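Local coordinates for protein polycyclic ketone monooxygenase (PDB 5MQ6) that catalyses Baeyer-Villiger oxidation of ketones, especially bulky polycyclic ones, to esters or lactones, using FAD and NADPH to insert one oxygen atom beside the carbonyl, at residues Ala28-Arg33 with Gly595-Tyr600; Lys390-His395 with Tyr420-Lys425. All blocks are in the same frame, centred on the assembly; numbering follows the deposited sequence.

Interaction 1 (Ala28-Arg33 with Gly595-Tyr600); sequences AEAAKR and GCTPGY. With NDP (NADPH dihydro-nicotinamide-adenine-dinucleotide phosphate), chain C.
No hydrogen bond joins the two segments: R33 meets P598 and T597 through its methylenes and its carbonyl oxygen, while its guanidinium turns back to E29, one turn earlier. With CG between the backbone N and the carbonyl carbon (chi1 54°) and bends at the next two torsions, the chain runs past the proline at about a right angle. R33 CG lies 3.5 Å from P598 CD, and on the same proline ring CG comes within 3.2 Å of the R33 carbonyl O, a close carbon-oxygen approach. The methyl CG2 of T597 lies between A30 and R33, 3.7 Å from A30 CA and 3.9 Å from R33 CD, while A30 CB rests against T597 CA. The guanidinium grips E29 O side-on with two nitrogens: R33 NE is 2.7 Å and R33 NH2 3.0 Å from that single oxygen, NE tilted 21° from its carbonyl plane. NH2 also forms a salt bridge to E29 OE2, which lies 2.9 Å away at the edge of the guanidinium and in its plane; K32 NZ reaches the same carboxylate, making a three-residue network. The third nitrogen, R33 NH1, bonds to T301 OG1, which also hydrogen-bonds NADPH. With an alanine here, E29 O would probably lose the two guanidinium donors, E29 OE2 this partner, and T597 and P598 the methylenes they lean on. Two residues past the proline, Y600 OH is hydrogen-bonded to NADPH O3D, 2.6 Å away at the ring edge. Within these segments the polar side-chain bonds of R33 stay inside 28-33, and the cofactor-binding loop meets it by van der Waals contact, with R33 in the second shell of the NADPH site.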
loop_
_atom_site.group_PDB
_atom_site.type_symbol
_atom_site.label_atom_id
_atom_site.label_comp_id
_atom_site.label_asym_id
_atom_site.label_seq_id
_atom_site.Cartn_x
_atom_site.Cartn_y
_atom_site.Cartn_z
ATOM N N ALA A 28 23.524 14.969 3.863
ATOM C CA ALA A 28 23.336 16.240 3.107
ATOM C C ALA A 28 22.088 16.258 2.222
ATOM O O ALA A 28 21.304 17.279 2.199
ATOM C CB ALA A 28 24.561 16.611 2.279
ATOM N N GLU A 29 21.899 15.154 1.489
ATOM C CA GLU A 29 20.731 15.040 0.613
ATOM C C GLU A 29 19.434 14.893 1.414
ATOM O O GLU A 29 18.365 15.360 0.942
ATOM C CB GLU A 29 20.876 13.918 -0.401
ATOM C CG GLU A 29 22.079 14.099 -1.321
ATOM C CD GLU A 29 21.976 15.280 -2.240
ATOM O OE1 GLU A 29 23.040 15.767 -2.637
ATOM O OE2 GLU A 29 20.854 15.748 -2.565
ATOM N N ALA A 30 19.523 14.283 2.605
ATOM C CA ALA A 30 18.336 14.155 3.471
ATOM C C ALA A 30 17.949 15.505 4.087
ATOM O O ALA A 30 16.753 15.843 4.125
ATOM C CB ALA A 30 18.542 13.101 4.525
ATOM N N ALA A 31 18.970 16.273 4.507
ATOM C CA ALA A 31 18.816 17.612 5.120
ATOM C C ALA A 31 18.166 18.573 4.160
ATOM O O ALA A 31 17.257 19.335 4.521
ATOM C CB ALA A 31 20.176 18.177 5.509
ATOM N N LYS A 32 18.671 18.540 2.935
ATOM C CA LYS A 32 18.093 19.280 1.843
ATOM C C LYS A 32 16.578 19.263 1.852
ATOM O O LYS A 32 15.977 20.242 1.463
ATOM C CB LYS A 32 18.538 18.719 0.516
ATOM C CG LYS A 32 19.749 19.405 -0.026
ATOM C CD LYS A 32 20.024 18.931 -1.406
ATOM C CE LYS A 32 21.242 19.641 -1.917
ATOM N NZ LYS A 32 21.808 18.851 -3.031
ATOM N N ARG A 33 15.948 18.163 2.269
ATOM C CA ARG A 33 14.480 18.105 2.237
ATOM C C ARG A 33 13.738 17.961 3.577
ATOM O O ARG A 33 12.572 17.554 3.626
ATOM C CB ARG A 33 14.032 17.117 1.180
ATOM C CG ARG A 33 14.579 15.737 1.257
ATOM C CD ARG A 33 14.823 15.255 -0.164
ATOM N NE ARG A 33 16.174 15.491 -0.569
ATOM C CZ ARG A 33 16.683 15.377 -1.812
ATOM N NH1 ARG A 33 15.977 15.093 -2.872
ATOM N NH2 ARG A 33 17.976 15.598 -1.985
ATOM N N GLY A 595 18.040 7.697 9.735
ATOM C CA GLY A 595 18.823 8.422 8.763
ATOM C C GLY A 595 18.112 8.624 7.443
ATOM O O GLY A 595 18.676 9.225 6.558
ATOM N N CYS A 596 16.879 8.138 7.299
ATOM C CA CYS A 596 16.173 8.279 6.033
ATOM C C CYS A 596 15.820 9.709 5.585
ATOM O O CYS A 596 15.297 10.484 6.377
ATOM C CB CYS A 596 14.901 7.390 6.034
ATOM S SG CYS A 596 15.391 5.646 5.858
ATOM N N THR A 597 16.106 10.026 4.300
ATOM C CA THR A 597 15.414 11.097 3.585
ATOM C C THR A 597 13.937 10.914 3.853
ATOM O O THR A 597 13.448 9.748 3.816
ATOM C CB THR A 597 15.354 10.989 2.042
ATOM O OG1 THR A 597 15.594 9.647 1.618
ATOM C CG2 THR A 597 16.189 11.957 1.421
ATOM N N PRO A 598 13.213 12.056 3.999
ATOM C CA PRO A 598 11.757 12.013 4.213
ATOM C C PRO A 598 11.050 11.267 3.082
ATOM O O PRO A 598 11.544 11.180 1.944
ATOM C CB PRO A 598 11.334 13.494 4.308
ATOM C CG PRO A 598 12.521 14.318 3.898
ATOM C CD PRO A 598 13.731 13.437 3.784
ATOM N N GLY A 599 9.913 10.684 3.432
ATOM C CA GLY A 599 9.114 9.892 2.503
ATOM C C GLY A 599 7.985 9.314 3.320
ATOM O O GLY A 599 7.954 9.516 4.556
ATOM N N TYR A 600 7.069 8.580 2.687
ATOM C CA TYR A 600 5.966 8.023 3.478
ATOM C C TYR A 600 6.426 7.075 4.662
ATOM O O TYR A 600 5.719 7.017 5.710
ATOM C CB TYR A 600 4.821 7.467 2.588
ATOM C CG TYR A 600 5.126 6.331 1.648
ATOM C CD1 TYR A 600 5.394 5.049 2.145
ATOM C CD2 TYR A 600 5.075 6.506 0.259
ATOM C CE1 TYR A 600 5.650 3.981 1.297
ATOM C CE2 TYR A 600 5.322 5.440 -0.599
ATOM C CZ TYR A 600 5.611 4.181 -0.064
ATOM O OH TYR A 600 5.823 3.113 -0.856
HETATM P PA NDP C . 4.901 8.405 -4.190
HETATM O O1A NDP C . 4.320 9.033 -2.876
HETATM O O2A NDP C . 5.827 7.215 -4.191
HETATM O O5B NDP C . 5.515 9.622 -5.042
HETATM C C5B NDP C . 4.995 10.935 -5.006
HETATM C C4B NDP C . 6.055 11.756 -5.712
HETATM O O4B NDP C . 5.666 13.155 -5.727
HETATM C C3B NDP C . 7.412 11.641 -5.010
HETATM O O3B NDP C . 8.427 11.367 -5.995
HETATM C C2B NDP C . 7.500 12.997 -4.345
HETATM O O2B NDP C . 8.858 13.433 -4.047
HETATM C C1B NDP C . 6.782 13.892 -5.330
HETATM N N9A NDP C . 6.400 15.158 -4.700
HETATM C C8A NDP C . 5.692 15.355 -3.541
HETATM N N7A NDP C . 5.572 16.668 -3.266
HETATM C C5A NDP C . 6.232 17.282 -4.281
HETATM C C6A NDP C . 6.527 18.673 -4.600
HETATM N N6A NDP C . 6.073 19.607 -3.773
HETATM N N1A NDP C . 7.236 18.925 -5.720
HETATM C C2A NDP C . 7.709 17.951 -6.562
HETATM N N3A NDP C . 7.506 16.641 -6.344
HETATM C C4A NDP C . 6.783 16.295 -5.222
HETATM O O3 NDP C . 3.706 7.957 -5.147
HETATM P PN NDP C . 3.645 6.877 -6.385
HETATM O O1N NDP C . 2.179 6.977 -6.915
HETATM O O2N NDP C . 4.748 7.119 -7.391
HETATM O O5D NDP C . 3.896 5.433 -5.698
HETATM C C5D NDP C . 3.073 5.072 -4.537
HETATM C C4D NDP C . 3.172 3.589 -4.229
HETATM O O4D NDP C . 2.508 2.810 -5.249
HETATM C C3D NDP C . 4.620 3.119 -4.382
HETATM O O3D NDP C . 5.591 3.623 -3.389
HETATM C C2D NDP C . 4.438 1.602 -4.603
HETATM O O2D NDP C . 4.143 0.915 -3.343
HETATM C C1D NDP C . 3.297 1.610 -5.618
HETATM P P2B NDP C . 9.504 13.068 -2.604
HETATM O O1X NDP C . 8.402 13.408 -1.590
HETATM O O2X NDP C . 10.675 13.996 -2.365
HETATM O O3X NDP C . 10.001 11.618 -2.693
#

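Interaction 2 (Lys390-His395 with Tyr420-Lys425); sequences KLDLPH and YPTWCK. With NDP (NADPH dihydro-nicotinamide-adenine-dinucleotide phosphate), chain C.
The loop that delivers K425 to the 2'-phosphate of NADPH is tied to helix 378-406 by D392, whose carboxylate takes two hydrogen bonds from T422. T422 OG1 donates to D392 OD1 at 2.6 Å, on the syn lone pair; the T422 amide reaches D392 OD2 at 3.0 Å along a nearly straight N-H line (171°), but from above the carboxylate plane, 37° out of it. This double grip follows from the aspartate torsion, CG anti to the backbone N (chi1 -161°), which carries the carboxylate out to the loop, and it holds the acid against turning. Its buried charge is probably eased by the two donors. T422 OG1 also lies at the edge of the H395 imidazole, 3.5 Å from H395 CD2 and in the ring plane, and binds a glycerol, probably from the crystallisation liquor. At the root of the carboxylate, D392 CB touches W423 CZ3 at 4.0 Å, meeting the indole obliquely. W423 in turn packs a ring face on its own loop, with P421 CB 3.4 Å above the plane over the centre, and its NE1 is bonded to S592 O. From the helix-like turn 422-424 the chain runs on to K425, whose NZ is 2.8 Å from NADPH O3X. The contact is buried among several helices: P421 touches Y26 of helix 22-31, W423 packs on A364 and V365 of helix 363-366, and helix 378-406 itself kinks at P394, between D392 and H395; H395 meets W306 of strand 305-306 edge-to-face.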
loop_
_atom_site.group_PDB
_atom_site.type_symbol
_atom_site.label_atom_id
_atom_site.label_comp_id
_atom_site.label_asym_id
_atom_site.label_seq_id
_atom_site.Cartn_x
_atom_site.Cartn_y
_atom_site.Cartn_z
ATOM N N LYS A 390 26.608 -1.137 5.659
ATOM C CA LYS A 390 27.584 -1.964 4.945
ATOM C C LYS A 390 26.897 -2.975 4.089
ATOM O O LYS A 390 27.323 -3.186 2.984
ATOM C CB LYS A 390 28.531 -2.726 5.868
ATOM C CG LYS A 390 29.570 -1.892 6.623
ATOM C CD LYS A 390 30.782 -2.770 7.046
ATOM C CE LYS A 390 31.026 -2.885 8.560
ATOM N NZ LYS A 390 32.127 -1.996 9.034
ATOM N N LEU A 391 25.837 -3.609 4.578
ATOM C CA LEU A 391 25.082 -4.504 3.730
ATOM C C LEU A 391 24.510 -3.872 2.444
ATOM O O LEU A 391 24.527 -4.467 1.344
ATOM C CB LEU A 391 23.949 -5.110 4.554
ATOM C CG LEU A 391 23.140 -6.232 3.936
ATOM C CD1 LEU A 391 24.040 -7.423 3.547
ATOM C CD2 LEU A 391 22.025 -6.586 4.959
ATOM N N ASP A 392 24.023 -2.652 2.567
ATOM C CA ASP A 392 23.419 -1.960 1.440
ATOM C C ASP A 392 24.373 -1.395 0.395
ATOM O O ASP A 392 23.973 -1.132 -0.783
ATOM C CB ASP A 392 22.578 -0.820 1.943
ATOM C CG ASP A 392 21.594 -0.369 0.916
ATOM O OD1 ASP A 392 20.966 -1.224 0.272
ATOM O OD2 ASP A 392 21.471 0.864 0.725
ATOM N N LEU A 393 25.601 -1.131 0.816
ATOM C CA LEU A 393 26.539 -0.409 0.005
ATOM C C LEU A 393 26.691 -0.983 -1.424
ATOM O O LEU A 393 26.605 -0.226 -2.394
ATOM C CB LEU A 393 27.884 -0.329 0.726
ATOM C CG LEU A 393 29.043 0.134 -0.138
ATOM C CD1 LEU A 393 28.822 1.552 -0.502
ATOM C CD2 LEU A 393 30.298 -0.001 0.683
ATOM N N PRO A 394 26.869 -2.295 -1.558
ATOM C CA PRO A 394 27.087 -2.775 -2.908
ATOM C C PRO A 394 25.861 -2.571 -3.833
ATOM O O PRO A 394 26.023 -2.119 -4.995
ATOM C CB PRO A 394 27.362 -4.257 -2.716
ATOM C CG PRO A 394 27.874 -4.373 -1.320
ATOM C CD PRO A 394 27.180 -3.334 -0.544
ATOM N N HIS A 395 24.657 -2.896 -3.375
ATOM C CA HIS A 395 23.543 -2.692 -4.273
ATOM C C HIS A 395 23.348 -1.201 -4.579
ATOM O O HIS A 395 23.107 -0.790 -5.731
ATOM C CB HIS A 395 22.251 -3.223 -3.700
ATOM C CG HIS A 395 21.046 -2.894 -4.541
ATOM N ND1 HIS A 395 20.828 -3.429 -5.787
ATOM C CD2 HIS A 395 20.001 -2.070 -4.315
ATOM C CE1 HIS A 395 19.691 -2.980 -6.277
ATOM N NE2 HIS A 395 19.167 -2.161 -5.404
ATOM N N TYR A 420 20.420 7.732 -0.880
ATOM C CA TYR A 420 19.866 7.303 0.384
ATOM C C TYR A 420 19.908 5.784 0.412
ATOM O O TYR A 420 19.895 5.179 -0.641
ATOM C CB TYR A 420 18.403 7.745 0.559
ATOM C CG TYR A 420 17.514 7.554 -0.619
ATOM C CD1 TYR A 420 16.963 6.304 -0.946
ATOM C CD2 TYR A 420 17.195 8.621 -1.428
ATOM C CE1 TYR A 420 16.115 6.149 -2.049
ATOM C CE2 TYR A 420 16.349 8.490 -2.504
ATOM C CZ TYR A 420 15.836 7.261 -2.802
ATOM O OH TYR A 420 15.105 7.175 -3.889
ATOM N N PRO A 421 19.882 5.172 1.609
ATOM C CA PRO A 421 19.815 3.710 1.665
ATOM C C PRO A 421 18.570 3.135 0.951
ATOM O O PRO A 421 17.513 3.753 0.947
ATOM C CB PRO A 421 19.708 3.429 3.144
ATOM C CG PRO A 421 20.202 4.648 3.832
ATOM C CD PRO A 421 19.914 5.793 2.931
ATOM N N THR A 422 18.730 1.978 0.341
ATOM C CA THR A 422 17.687 1.300 -0.396
ATOM C C THR A 422 16.376 1.215 0.431
ATOM O O THR A 422 15.297 1.370 -0.105
ATOM C CB THR A 422 18.119 -0.146 -0.779
ATOM O OG1 THR A 422 19.416 -0.163 -1.455
ATOM C CG2 THR A 422 17.094 -0.772 -1.694
ATOM N N TRP A 423 16.493 0.924 1.724
ATOM C CA TRP A 423 15.319 0.827 2.556
ATOM C C TRP A 423 14.459 2.121 2.807
ATOM O O TRP A 423 13.388 1.979 3.355
ATOM C CB TRP A 423 15.693 0.161 3.867
ATOM C CG TRP A 423 16.534 1.000 4.798
ATOM C CD1 TRP A 423 16.105 2.024 5.585
ATOM C CD2 TRP A 423 17.948 0.885 5.023
ATOM N NE1 TRP A 423 17.140 2.511 6.315
ATOM C CE2 TRP A 423 18.285 1.839 5.999
ATOM C CE3 TRP A 423 18.944 0.021 4.539
ATOM C CZ2 TRP A 423 19.584 2.004 6.485
ATOM C CZ3 TRP A 423 20.266 0.181 5.014
ATOM C CH2 TRP A 423 20.564 1.161 6.002
ATOM N N CYS A 424 14.905 3.329 2.438
ATOM C CA CYS A 424 14.197 4.566 2.767
ATOM C C CYS A 424 13.011 4.916 1.861
ATOM O O CYS A 424 12.223 5.775 2.212
ATOM C CB CYS A 424 15.156 5.769 2.734
ATOM S SG CYS A 424 16.407 5.757 4.022
ATOM N N LYS A 425 12.922 4.294 0.688
ATOM C CA LYS A 425 11.836 4.464 -0.240
ATOM C C LYS A 425 11.561 3.150 -0.873
ATOM O O LYS A 425 12.427 2.255 -0.897
ATOM C CB LYS A 425 12.196 5.389 -1.416
ATOM C CG LYS A 425 12.708 6.753 -1.065
ATOM C CD LYS A 425 11.647 7.690 -0.484
ATOM C CE LYS A 425 11.922 9.175 -0.790
ATOM N NZ LYS A 425 10.696 9.998 -0.561
HETATM P PA NDP C . 4.901 8.405 -4.190
HETATM O O1A NDP C . 4.320 9.033 -2.876
HETATM O O2A NDP C . 5.827 7.215 -4.191
HETATM O O5B NDP C . 5.515 9.622 -5.042
HETATM C C5B NDP C . 4.995 10.935 -5.006
HETATM C C4B NDP C . 6.055 11.756 -5.712
HETATM O O4B NDP C . 5.666 13.155 -5.727
HETATM C C3B NDP C . 7.412 11.641 -5.010
HETATM O O3B NDP C . 8.427 11.367 -5.995
HETATM C C2B NDP C . 7.500 12.997 -4.345
HETATM O O2B NDP C . 8.858 13.433 -4.047
HETATM C C1B NDP C . 6.782 13.892 -5.330
HETATM N N9A NDP C . 6.400 15.158 -4.700
HETATM C C8A NDP C . 5.692 15.355 -3.541
HETATM N N7A NDP C . 5.572 16.668 -3.266
HETATM C C5A NDP C . 6.232 17.282 -4.281
HETATM C C6A NDP C . 6.527 18.673 -4.600
HETATM N N6A NDP C . 6.073 19.607 -3.773
HETATM N N1A NDP C . 7.236 18.925 -5.720
HETATM C C2A NDP C . 7.709 17.951 -6.562
HETATM N N3A NDP C . 7.506 16.641 -6.344
HETATM C C4A NDP C . 6.783 16.295 -5.222
HETATM O O3 NDP C . 3.706 7.957 -5.147
HETATM P PN NDP C . 3.645 6.877 -6.385
HETATM O O1N NDP C . 2.179 6.977 -6.915
HETATM O O2N NDP C . 4.748 7.119 -7.391
HETATM O O5D NDP C . 3.896 5.433 -5.698
HETATM C C5D NDP C . 3.073 5.072 -4.537
HETATM C C4D NDP C . 3.172 3.589 -4.229
HETATM O O4D NDP C . 2.508 2.810 -5.249
HETATM C C3D NDP C . 4.620 3.119 -4.382
HETATM O O3D NDP C . 5.591 3.623 -3.389
HETATM C C2D NDP C . 4.438 1.602 -4.603
HETATM O O2D NDP C . 4.143 0.915 -3.343
HETATM C C1D NDP C . 3.297 1.610 -5.618
HETATM P P2B NDP C . 9.504 13.068 -2.604
HETATM O O1X NDP C . 8.402 13.408 -1.590
HETATM O O2X NDP C . 10.675 13.996 -2.365
HETATM O O3X NDP C . 10.001 11.618 -2.693
#

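Interaction 2 is nested along the chain inside the long loop closed by interaction 1, and their centres lie 14 Å apart on the same side of the molecule. The loops 595-600 and 420-425 meet directly: the C596-C424 disulfide (SG to SG 2.1 Å) staples them together, and P598 O probably accepts a hydrogen bond from K425 NZ at 2.9 Å. Helix 22-31 borders both, carrying A30 of interaction 1 and Y26 against P421 of interaction 2. Each loop is thus backed by a helix, and together they offer NADPH two hydrogen-bonding side chains, Y600 at a ribose hydroxyl and K425 at the 2'-phosphate, from chain regions far apart in sequence.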